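Local coordinates for protein endo-N-acetyl-beta-D-glucosaminidase (Hypocrea jecorina, PDB 4AC1) that hydrolyses the chitobiose core of N-linked glycans as a family 18 glycoside hydrolase, deglycosylating the cellulases of its own fungus, at residues F61-L64 against W65-I69. Sequence-based numbering, arbitrary orientation.
With NAG (2-acetamido-2-deoxy-beta-D-glucopyranose), chain C.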
ATOM      1  N   PHE A  61       5.943   4.432  19.209  1.00  9.15           N
ATOM      2  CA  PHE A  61       4.970   3.554  18.566  1.00  8.97           C
ATOM      3  C   PHE A  61       4.252   2.557  19.477  1.00  8.69           C
ATOM      4  O   PHE A  61       3.595   1.639  18.985  1.00  8.88           O
ATOM      5  CB  PHE A  61       5.628   2.835  17.384  1.00  8.93           C
ATOM      6  CG  PHE A  61       6.122   3.767  16.320  1.00  8.57           C
ATOM      7  CD1 PHE A  61       5.241   4.618  15.648  1.00  8.99           C
ATOM      8  CD2 PHE A  61       7.477   3.817  15.997  1.00  8.26           C
ATOM      9  CE1 PHE A  61       5.707   5.493  14.671  1.00  9.12           C
ATOM     10  CE2 PHE A  61       7.945   4.691  15.027  1.00  8.68           C
ATOM     11  CZ  PHE A  61       7.060   5.520  14.351  1.00  7.87           C
ATOM     12  N   TYR A  62       4.323   2.745  20.797  1.00  9.10           N
ATOM     13  CA  TYR A  62       3.616   1.841  21.708  1.00  9.26           C
ATOM     14  C   TYR A  62       2.110   1.789  21.440  1.00  8.38           C
ATOM     15  O   TYR A  62       1.515   0.712  21.444  1.00  8.84           O
ATOM     16  CB  TYR A  62       3.845   2.216  23.176  1.00 10.30           C
ATOM     17  CG  TYR A  62       5.224   1.899  23.723  1.00 12.36           C
ATOM     18  CD1 TYR A  62       6.058   0.962  23.105  1.00 15.15           C
ATOM     19  CD2 TYR A  62       5.690   2.536  24.879  1.00 14.67           C
ATOM     20  CE1 TYR A  62       7.324   0.673  23.615  1.00 16.98           C
ATOM     21  CE2 TYR A  62       6.952   2.244  25.406  1.00 15.79           C
ATOM     22  CZ  TYR A  62       7.760   1.316  24.763  1.00 17.09           C
ATOM     23  OH  TYR A  62       9.011   1.028  25.270  1.00 18.63           O
ATOM     24  N   THR A  63       1.501   2.959  21.239  1.00  8.61           N
ATOM     25  CA  THR A  63       0.057   3.041  21.016  1.00  8.06           C
ATOM     26  C   THR A  63      -0.273   2.340  19.698  1.00  6.84           C
ATOM     27  O   THR A  63      -1.166   1.518  19.631  1.00  6.94           O
ATOM     28  CB  THR A  63      -0.457   4.511  20.996  1.00  8.29           C
ATOM     29  OG1 THR A  63      -0.062   5.195  22.202  1.00  9.64           O
ATOM     30  CG2 THR A  63      -1.979   4.559  20.853  1.00  9.57           C
ATOM     31  N   LEU A  64       0.488   2.675  18.654  1.00  6.76           N
ATOM     32  CA  LEU A  64       0.277   2.089  17.330  1.00  6.76           C
ATOM     33  C   LEU A  64       0.260   0.553  17.379  1.00  6.85           C
ATOM     34  O   LEU A  64      -0.706  -0.077  16.949  1.00  6.07           O
ATOM     35  CB  LEU A  64       1.344   2.610  16.364  1.00  7.20           C
ATOM     36  CG  LEU A  64       1.180   2.334  14.868  1.00  7.44           C
ATOM     37  CD1 LEU A  64       2.010   3.319  14.060  1.00  8.03           C
ATOM     38  CD2 LEU A  64       1.565   0.906  14.535  1.00  8.91           C
ATOM     39  N   TRP A  65       1.320  -0.055  17.920  1.00  6.72           N
ATOM     40  CA  TRP A  65       1.425  -1.518  17.872  1.00  6.98           C
ATOM     41  C   TRP A  65       0.390  -2.187  18.763  1.00  6.90           C
ATOM     42  O   TRP A  65      -0.133  -3.232  18.415  1.00  7.20           O
ATOM     43  CB  TRP A  65       2.846  -2.024  18.153  1.00  6.78           C
ATOM     44  CG  TRP A  65       3.836  -1.595  17.094  1.00  6.63           C
ATOM     45  CD1 TRP A  65       4.953  -0.811  17.275  1.00  5.84           C
ATOM     46  CD2 TRP A  65       3.776  -1.877  15.679  1.00  6.38           C
ATOM     47  NE1 TRP A  65       5.597  -0.615  16.074  1.00  7.62           N
ATOM     48  CE2 TRP A  65       4.895  -1.252  15.081  1.00  6.50           C
ATOM     49  CE3 TRP A  65       2.896  -2.609  14.868  1.00  5.91           C
ATOM     50  CZ2 TRP A  65       5.149  -1.329  13.708  1.00  7.44           C
ATOM     51  CZ3 TRP A  65       3.155  -2.675  13.493  1.00  5.87           C
ATOM     52  CH2 TRP A  65       4.269  -2.042  12.937  1.00  8.10           C
ATOM     53  N   ASN A  66       0.087  -1.569  19.907  1.00  7.08           N
ATOM     54  CA  ASN A  66      -0.998  -2.069  20.743  1.00  6.83           C
ATOM     55  C   ASN A  66      -2.349  -2.071  20.020  1.00  6.49           C
ATOM     56  O   ASN A  66      -3.112  -3.036  20.112  1.00  6.98           O
ATOM     57  CB  ASN A  66      -1.079  -1.299  22.051  1.00  7.60           C
ATOM     58  CG  ASN A  66      -0.165  -1.877  23.092  1.00  7.69           C
ATOM     59  OD1 ASN A  66      -0.487  -2.887  23.700  1.00 10.53           O
ATOM     60  ND2 ASN A  66       0.983  -1.261  23.282  1.00  9.78           N
ATOM     61  N   GLU A  67      -2.621  -1.007  19.270  1.00  6.57           N
ATOM     62  CA  GLU A  67      -3.867  -0.935  18.500  1.00  6.03           C
ATOM     63  C   GLU A  67      -3.936  -1.975  17.375  1.00  5.51           C
ATOM     64  O   GLU A  67      -5.013  -2.475  17.043  1.00  5.93           O
ATOM     65  CB  GLU A  67      -4.106   0.479  17.946  1.00  6.17           C
ATOM     66  CG  GLU A  67      -4.419   1.498  19.042  1.00  5.88           C
ATOM     67  CD  GLU A  67      -4.935   2.815  18.511  1.00  7.18           C
ATOM     68  OE1 GLU A  67      -4.592   3.189  17.371  1.00  8.12           O
ATOM     69  OE2 GLU A  67      -5.698   3.479  19.257  1.00  8.06           O
ATOM     70  N   THR A  68      -2.791  -2.317  16.781  1.00  6.09           N
ATOM     71  CA  THR A  68      -2.835  -3.277  15.663  1.00  5.90           C
ATOM     72  C   THR A  68      -3.422  -4.635  16.055  1.00  6.01           C
ATOM     73  O   THR A  68      -4.039  -5.304  15.226  1.00  5.97           O
ATOM     74  CB  THR A  68      -1.471  -3.491  14.945  1.00  6.28           C
ATOM     75  OG1 THR A  68      -0.539  -4.110  15.836  1.00  6.71           O
ATOM     76  CG2 THR A  68      -0.897  -2.174  14.392  1.00  7.63           C
ATOM     77  N   ILE A  69      -3.248  -5.027  17.320  1.00  6.23           N
ATOM     78  CA  ILE A  69      -3.817  -6.285  17.810  1.00  7.47           C
ATOM     79  C   ILE A  69      -5.343  -6.244  17.714  1.00  7.30           C
ATOM     80  O   ILE A  69      -5.979  -7.174  17.221  1.00  7.03           O
ATOM     81  CB  ILE A  69      -3.374  -6.601  19.265  1.00  8.01           C
ATOM     82  CG1 ILE A  69      -1.850  -6.711  19.344  1.00  8.60           C
ATOM     83  CG2 ILE A  69      -4.027  -7.896  19.775  1.00  9.20           C
ATOM     84  CD1 ILE A  69      -1.289  -6.633  20.751  1.00  9.75           C
TER
HETATM   85  C1  NAG C 302       1.923  -1.729  24.270  1.00 11.88           C
HETATM   86  C2  NAG C 302       3.155  -2.446  23.710  1.00 14.15           C
HETATM   87  C3  NAG C 302       4.077  -2.878  24.847  1.00 14.27           C
HETATM   88  C4  NAG C 302       4.441  -1.651  25.677  1.00 14.14           C
HETATM   89  C5  NAG C 302       3.164  -0.951  26.144  1.00 12.98           C
HETATM   90  C6  NAG C 302       3.477   0.355  26.858  1.00 14.41           C
HETATM   91  C7  NAG C 302       3.226  -3.673  21.622  1.00 14.89           C
HETATM   92  C8  NAG C 302       2.748  -4.864  20.854  1.00 16.12           C
HETATM   93  N2  NAG C 302       2.770  -3.563  22.873  1.00 13.93           N
HETATM   94  O3  NAG C 302       5.231  -3.486  24.310  1.00 17.54           O
HETATM   95  O4  NAG C 302       5.215  -2.015  26.805  1.00 15.98           O
HETATM   96  O5  NAG C 302       2.331  -0.624  25.037  1.00 11.53           O
HETATM   97  O6  NAG C 302       2.341   0.735  27.605  1.00 14.27           O
HETATM   98  O7  NAG C 302       3.986  -2.856  21.103  1.00 14.57           O
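Phe61 O, at the N-cap position of helix 62-73, accepts the N-H of Trp65 at 3.0 Å, and the i to i+4 pattern runs on through Tyr62-Asn66, Thr63-Glu67 and Leu64-Thr68. Thr68 OG1 donates a further hydrogen bond to Trp65 O, 2.8 Å away. With CG anti to its carbonyl carbon (chi1 -65°), Trp65 leans back along the first turn, where its CD1 lies 3.7 Å from Phe61 CB. Leu64 and Trp65 run side by side: methyl CD2 of Leu64 sits over one indole face, 3.8 Å from the centroid of the six-membered ring and 14° off its normal, a CH-pi contact. Phe117 meets the same indole, Val38 and Phe41 of strand 35-42 touch it, and its NE1 donates to Pro56 O, so the first turn is tied to strand 35-42 and to the loop carrying Pro56. Replacing Trp65 with an alanine is likely to strip Leu64 CD2 of its aromatic face and Pro56 O of its indole donor. On the outer side, Tyr62 O is gripped twice by Asn66, by the backbone N at 3.1 Å and by ND2 at 2.7 Å, from opposite faces of the carbonyl plane. The same ND2 is bonded covalently to C1 of the N-acetylglucosamine, whose C4 lies over one face of the Tyr62 ring, offset toward the rim, while its O7 comes within 3.3 Å of Trp65 CB. The amide N-H left on the glycosylated ND2 is thus spent on the helix backbone, which should restrict rotation of the linkage and help settle the sugar beside Tyr62.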